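Local coordinates for protein ubiquitin-like-specific protease 2 (Saccharomyces cerevisiae, PDB 5LNB) that cleaves SUMO from modified proteins as a cysteine protease of the C48 family, seen here as its catalytic domain, at residues Asn45-Val49 and Asn211-Cys215; Cys204-Gln208 and Ile252-Lys258. One frame throughout, in Å; residues are numbered along the deposited sequence.

Interaction 1 of 2, residues Asn45-Val49 and Asn211-Cys215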
loop_
_atom_site.group_PDB
_atom_site.type_symbol
_atom_site.label_atom_id
_atom_site.label_comp_id
_atom_site.label_asym_id
_atom_site.label_seq_id
_atom_site.Cartn_x
_atom_site.Cartn_y
_atom_site.Cartn_z
ATOM N N ASN A 45 -8.761 19.686 -3.343
ATOM C CA ASN A 45 -8.201 20.023 -4.648
ATOM C C ASN A 45 -7.427 18.843 -5.224
ATOM O O ASN A 45 -8.000 17.776 -5.468
ATOM C CB ASN A 45 -7.295 21.253 -4.541
ATOM C CG ASN A 45 -8.002 22.454 -3.921
ATOM O OD1 ASN A 45 -9.078 22.868 -4.368
ATOM N ND2 ASN A 45 -7.398 23.013 -2.875
ATOM N N LYS A 46 -6.125 19.027 -5.434
ATOM C CA LYS A 46 -5.240 17.973 -5.910
ATOM C C LYS A 46 -3.921 18.032 -5.163
ATOM O O LYS A 46 -2.844 17.915 -5.757
ATOM C CB LYS A 46 -5.006 18.076 -7.421
ATOM C CG LYS A 46 -6.259 17.874 -8.251
ATOM C CD LYS A 46 -6.061 18.300 -9.665
ATOM C CE LYS A 46 -7.385 18.284 -10.412
ATOM N NZ LYS A 46 -7.199 18.671 -11.833
ATOM N N ASP A 47 -3.983 18.235 -3.851
ATOM C CA ASP A 47 -2.765 18.323 -3.060
ATOM C C ASP A 47 -2.061 16.976 -3.007
ATOM O O ASP A 47 -2.686 15.915 -3.105
ATOM C CB ASP A 47 -3.076 18.799 -1.643
ATOM C CG ASP A 47 -3.391 20.286 -1.575
ATOM O OD1 ASP A 47 -3.480 20.943 -2.632
ATOM O OD2 ASP A 47 -3.542 20.796 -0.451
ATOM N N TRP A 48 -0.737 17.030 -2.864
ATOM C CA TRP A 48 0.046 15.826 -2.613
ATOM C C TRP A 48 -0.506 15.085 -1.400
ATOM O O TRP A 48 -0.813 15.691 -0.376
ATOM C CB TRP A 48 1.521 16.186 -2.398
ATOM C CG TRP A 48 2.368 14.991 -2.055
ATOM C CD1 TRP A 48 2.706 13.952 -2.882
ATOM C CD2 TRP A 48 2.967 14.701 -0.787
ATOM N NE1 TRP A 48 3.488 13.044 -2.208
ATOM C CE2 TRP A 48 3.659 13.479 -0.919
ATOM C CE3 TRP A 48 2.991 15.362 0.447
ATOM C CZ2 TRP A 48 4.356 12.902 0.135
ATOM C CZ3 TRP A 48 3.690 14.787 1.489
ATOM C CH2 TRP A 48 4.361 13.572 1.329
ATOM N N VAL A 49 -0.663 13.775 -1.532
ATOM C CA VAL A 49 -1.190 12.953 -0.448
ATOM C C VAL A 49 -0.040 12.606 0.494
ATOM O O VAL A 49 0.931 11.966 0.085
ATOM C CB VAL A 49 -1.858 11.685 -0.998
ATOM C CG1 VAL A 49 -2.278 10.787 0.131
ATOM C CG2 VAL A 49 -3.064 12.046 -1.857
ATOM N N ASN A 211 -1.405 13.350 -13.579
ATOM C CA ASN A 211 -1.222 14.253 -12.434
ATOM C C ASN A 211 -0.366 13.566 -11.381
ATOM O O ASN A 211 -0.846 12.667 -10.685
ATOM C CB ASN A 211 -2.553 14.635 -11.792
ATOM C CG ASN A 211 -3.498 15.336 -12.738
ATOM O OD1 ASN A 211 -3.117 15.796 -13.814
ATOM N ND2 ASN A 211 -4.757 15.414 -12.334
ATOM N N MET A 212 0.879 14.006 -11.210
ATOM C CA MET A 212 1.715 13.354 -10.207
ATOM C C MET A 212 1.118 13.499 -8.807
ATOM O O MET A 212 1.159 12.557 -8.007
ATOM C CB MET A 212 3.142 13.902 -10.239
ATOM C CG MET A 212 4.086 13.105 -9.326
ATOM S SD MET A 212 5.825 13.359 -9.702
ATOM C CE MET A 212 6.053 15.035 -9.123
ATOM N N SER A 213 0.528 14.662 -8.508
ATOM C CA SER A 213 -0.019 14.903 -7.176
ATOM C C SER A 213 -1.260 14.064 -6.878
ATOM O O SER A 213 -1.633 13.952 -5.708
ATOM C CB SER A 213 -0.323 16.392 -6.998
ATOM O OG SER A 213 -1.371 16.833 -7.846
ATOM N N ASP A 214 -1.897 13.464 -7.894
ATOM C CA ASP A 214 -2.943 12.466 -7.668
ATOM C C ASP A 214 -2.403 11.049 -7.442
ATOM O O ASP A 214 -3.192 10.152 -7.116
ATOM C CB ASP A 214 -3.925 12.405 -8.848
ATOM C CG ASP A 214 -4.916 13.578 -8.885
ATOM O OD1 ASP A 214 -5.151 14.236 -7.842
ATOM O OD2 ASP A 214 -5.469 13.830 -9.981
ATOM N N CYS A 215 -1.100 10.812 -7.625
ATOM C CA CYS A 215 -0.573 9.448 -7.524
ATOM C C CYS A 215 -0.914 8.783 -6.192
ATOM O O CYS A 215 -1.208 7.582 -6.148
ATOM C CB CYS A 215 0.939 9.455 -7.722
ATOM S SG CYS A 215 1.403 9.734 -9.414
HETATM O O HOH W 1 -0.264 12.274 -4.263
#
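Ser213 meets the backbone of Lys46 through its hydroxyl, and this junction with its water is the close-packed part of the contact. Ser213 OG donates a hydrogen bond of 2.8 Å to Lys46 O, coming in at a C=O...donor angle of 149°, tilted a little from the carbonyl plane. The chi1 of 66°, with OG between the backbone N and the carbonyl carbon, points the hydroxyl at Lys46 O. Ser213 is the residue most covered by the other segment, with Lys46 close behind. The water accepts from Val49 N and donates to Ser213 O at 2.6 Å. Arg265 lies at this spot: it bonds Asp47 O, reaches Ser213 O weakly and forms a salt bridge with Asp214 OD1.

The side with the Lys46 chain is looser and open to solvent. The extended chain passes obliquely over Asp214 and Asn211. Lys46 CG is 3.8 Å from Asp214 OD1. Lys46 NZ comes no nearer than 4.1 Å to Asn211 ND2. Lys46 NZ stays 5.5 Å from Asp214 OD2. The amide of Asn211 is held within its own segment. Asn211 ND2 bonds Asp214 OD2 at 2.9 Å, nearly straight, meeting it from above the carboxylate plane. With an alanine in place of Asn211, Asp214 OD2 would probably lose this donor, and the carboxylate, still held at OD1 by Arg265, is likely to be somewhat freer to turn.

Trp48 meets the ring of Trp123, a pairing consistent with the tryptophans that grip the SUMO tail in Ulp1 relatives. Cys215 starts helix 215-228 and touches His122, as expected of the family's cysteine-histidine centre. The chemistry is polar: a hydroxyl and a water join the backbones beside this centre, while the lysine probably adds mainly long-range attraction to Asp214.

Interaction 2 of 2, residues Cys204-Gln208 and Ile252-Lys258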
loop_
_atom_site.group_PDB
_atom_site.type_symbol
_atom_site.label_atom_id
_atom_site.label_comp_id
_atom_site.label_asym_id
_atom_site.label_seq_id
_atom_site.Cartn_x
_atom_site.Cartn_y
_atom_site.Cartn_z
ATOM N N CYS A 204 2.695 -3.673 -13.781
ATOM C CA CYS A 204 1.297 -4.056 -13.878
ATOM C C CYS A 204 0.439 -2.871 -14.282
ATOM O O CYS A 204 0.510 -1.817 -13.642
ATOM C CB CYS A 204 0.808 -4.631 -12.545
ATOM S SG CYS A 204 1.727 -6.105 -12.059
ATOM N N PRO A 205 -0.395 -3.013 -15.313
ATOM C CA PRO A 205 -1.208 -1.878 -15.778
ATOM C C PRO A 205 -2.338 -1.538 -14.811
ATOM O O PRO A 205 -3.107 -2.404 -14.390
ATOM C CB PRO A 205 -1.750 -2.363 -17.128
ATOM C CG PRO A 205 -1.776 -3.841 -16.997
ATOM C CD PRO A 205 -0.590 -4.212 -16.143
ATOM N N VAL A 206 -2.435 -0.255 -14.475
ATOM C CA VAL A 206 -3.537 0.310 -13.704
ATOM C C VAL A 206 -3.986 1.572 -14.432
ATOM O O VAL A 206 -3.250 2.061 -15.300
ATOM C CB VAL A 206 -3.113 0.626 -12.261
ATOM C CG1 VAL A 206 -2.973 -0.661 -11.436
ATOM C CG2 VAL A 206 -1.816 1.448 -12.259
ATOM N N PRO A 207 -5.146 2.150 -14.122
ATOM C CA PRO A 207 -5.553 3.369 -14.831
ATOM C C PRO A 207 -4.431 4.395 -14.790
ATOM O O PRO A 207 -3.726 4.536 -13.791
ATOM C CB PRO A 207 -6.791 3.845 -14.060
ATOM C CG PRO A 207 -7.284 2.614 -13.333
ATOM C CD PRO A 207 -6.038 1.847 -12.990
ATOM N N GLN A 208 -4.232 5.076 -15.903
ATOM C CA GLN A 208 -3.175 6.060 -16.032
ATOM C C GLN A 208 -3.778 7.453 -16.127
ATOM O O GLN A 208 -4.765 7.671 -16.839
ATOM C CB GLN A 208 -2.301 5.770 -17.255
ATOM C CG GLN A 208 -1.620 4.408 -17.147
ATOM C CD GLN A 208 -0.595 4.177 -18.219
ATOM O OE1 GLN A 208 0.570 3.895 -17.926
ATOM N NE2 GLN A 208 -1.015 4.290 -19.478
ATOM N N ILE A 252 -8.449 -2.903 -18.318
ATOM C CA ILE A 252 -7.848 -2.394 -17.087
ATOM C C ILE A 252 -8.646 -1.217 -16.537
ATOM O O ILE A 252 -8.839 -1.090 -15.322
ATOM C CB ILE A 252 -6.375 -2.012 -17.331
ATOM C CG1 ILE A 252 -5.521 -3.268 -17.506
ATOM C CG2 ILE A 252 -5.847 -1.129 -16.196
ATOM C CD1 ILE A 252 -5.591 -4.219 -16.335
ATOM N N ASN A 253 -9.120 -0.333 -17.414
ATOM C CA ASN A 253 -9.862 0.827 -16.935
ATOM C C ASN A 253 -11.171 0.415 -16.277
ATOM O O ASN A 253 -11.581 1.005 -15.269
ATOM C CB ASN A 253 -10.116 1.794 -18.083
ATOM C CG ASN A 253 -8.870 2.534 -18.492
ATOM O OD1 ASN A 253 -7.922 2.627 -17.716
ATOM N ND2 ASN A 253 -8.863 3.073 -19.711
ATOM N N LYS A 254 -11.843 -0.599 -16.829
ATOM C CA LYS A 254 -13.097 -1.052 -16.243
ATOM C C LYS A 254 -12.849 -1.772 -14.922
ATOM O O LYS A 254 -13.498 -1.478 -13.911
ATOM C CB LYS A 254 -13.832 -1.960 -17.229
ATOM C CG LYS A 254 -15.211 -2.408 -16.770
ATOM C CD LYS A 254 -15.982 -3.044 -17.922
ATOM C CE LYS A 254 -17.295 -3.663 -17.455
ATOM N NZ LYS A 254 -17.078 -4.815 -16.530
ATOM N N TYR A 255 -11.887 -2.701 -14.910
ATOM C CA TYR A 255 -11.624 -3.488 -13.713
ATOM C C TYR A 255 -11.320 -2.601 -12.513
ATOM O O TYR A 255 -11.793 -2.871 -11.405
ATOM C CB TYR A 255 -10.462 -4.458 -13.952
ATOM C CG TYR A 255 -10.309 -5.458 -12.826
ATOM C CD1 TYR A 255 -11.168 -6.543 -12.720
ATOM C CD2 TYR A 255 -9.321 -5.306 -11.851
ATOM C CE1 TYR A 255 -11.049 -7.454 -11.679
ATOM C CE2 TYR A 255 -9.190 -6.220 -10.795
ATOM C CZ TYR A 255 -10.058 -7.287 -10.722
ATOM O OH TYR A 255 -9.945 -8.203 -9.704
ATOM N N PHE A 256 -10.523 -1.543 -12.714
ATOM C CA PHE A 256 -10.096 -0.649 -11.645
ATOM C C PHE A 256 -10.982 0.593 -11.508
ATOM O O PHE A 256 -10.561 1.569 -10.870
ATOM C CB PHE A 256 -8.640 -0.219 -11.856
ATOM C CG PHE A 256 -7.637 -1.298 -11.554
ATOM C CD1 PHE A 256 -7.183 -1.507 -10.254
ATOM C CD2 PHE A 256 -7.142 -2.108 -12.574
ATOM C CE1 PHE A 256 -6.256 -2.507 -9.973
ATOM C CE2 PHE A 256 -6.215 -3.110 -12.300
ATOM C CZ PHE A 256 -5.769 -3.309 -10.991
ATOM N N ASP A 257 -12.184 0.583 -12.093
ATOM C CA ASP A 257 -13.162 1.670 -11.921
ATOM C C ASP A 257 -12.569 3.039 -12.263
ATOM O O ASP A 257 -12.669 3.997 -11.487
ATOM C CB ASP A 257 -13.728 1.689 -10.499
ATOM C CG ASP A 257 -14.315 0.357 -10.082
ATOM O OD1 ASP A 257 -14.172 0.000 -8.896
ATOM O OD2 ASP A 257 -14.908 -0.335 -10.942
ATOM N N LYS A 258 -11.959 3.143 -13.447
ATOM C CA LYS A 258 -11.340 4.415 -13.799
ATOM C C LYS A 258 -12.352 5.559 -13.790
ATOM O O LYS A 258 -11.996 6.695 -13.459
ATOM C CB LYS A 258 -10.655 4.329 -15.159
ATOM C CG LYS A 258 -9.951 5.629 -15.538
ATOM C CD LYS A 258 -9.188 5.532 -16.842
ATOM C CE LYS A 258 -8.443 6.838 -17.142
ATOM N NZ LYS A 258 -7.710 6.752 -18.445
HETATM O O HOH W 2 -6.096 4.585 -17.966
#
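Pro207 lies crosswise over the start of the Phe256 side chain, with CG 3.5 Å from Phe256 CB. Val206 takes the Phe256 ring itself. Its CG1 makes a CH-pi contact over one face, 4.1 Å from the centroid and 18° off the normal. Tyr255 CD2 lies over the opposite face. Pro205 meets Ile252 at about a right angle, with CG 3.8 Å from Ile252 CG1. Ile252 CG2 reaches on to Val206 CA at 3.7 Å.

Helix 245-255 ends in a Schellman motif. Lys258 N bonds Asn253 O, Asp257 N bonds Lys254 O, and Asp257 has positive phi. From this turn, the chain of Lys258 runs back along Pro207 in the opposite direction. CG lies anti to the backbone N (chi1 -178°) and all later torsions are extended, which carries NZ to Gln208. Its bond to Gln208 O is weak, at 3.5 Å. A water does more: it accepts from Lys258 NZ and Gln208 N, and donates to Asn253 OD1 at 2.7 Å. Trp237 of helix 230-238 also meets the Phe256 ring, and Asn222 of helix 215-228 touches Val206, Pro207 and Phe256.

How the interactions relate
Both contacts use the loop between strand 199-203 and helix 215-228. Interaction 2 takes its first part and interaction 1 its last, their centres about 18 Å apart. The partners differ: interaction 1 joins the loop to the chain before helix 51-67, interaction 2 to the end of helix 245-255. Interaction 1 is a surface contact, small and polar. Interaction 2 is larger and partly buried, with half of its touching residues buried, and it is mainly apolar, with a water and a lysine at its margin. Each has one bridging water and one exposed or partly exposed lysine. The two loop ends are thus tied to different parts of one catalytic domain.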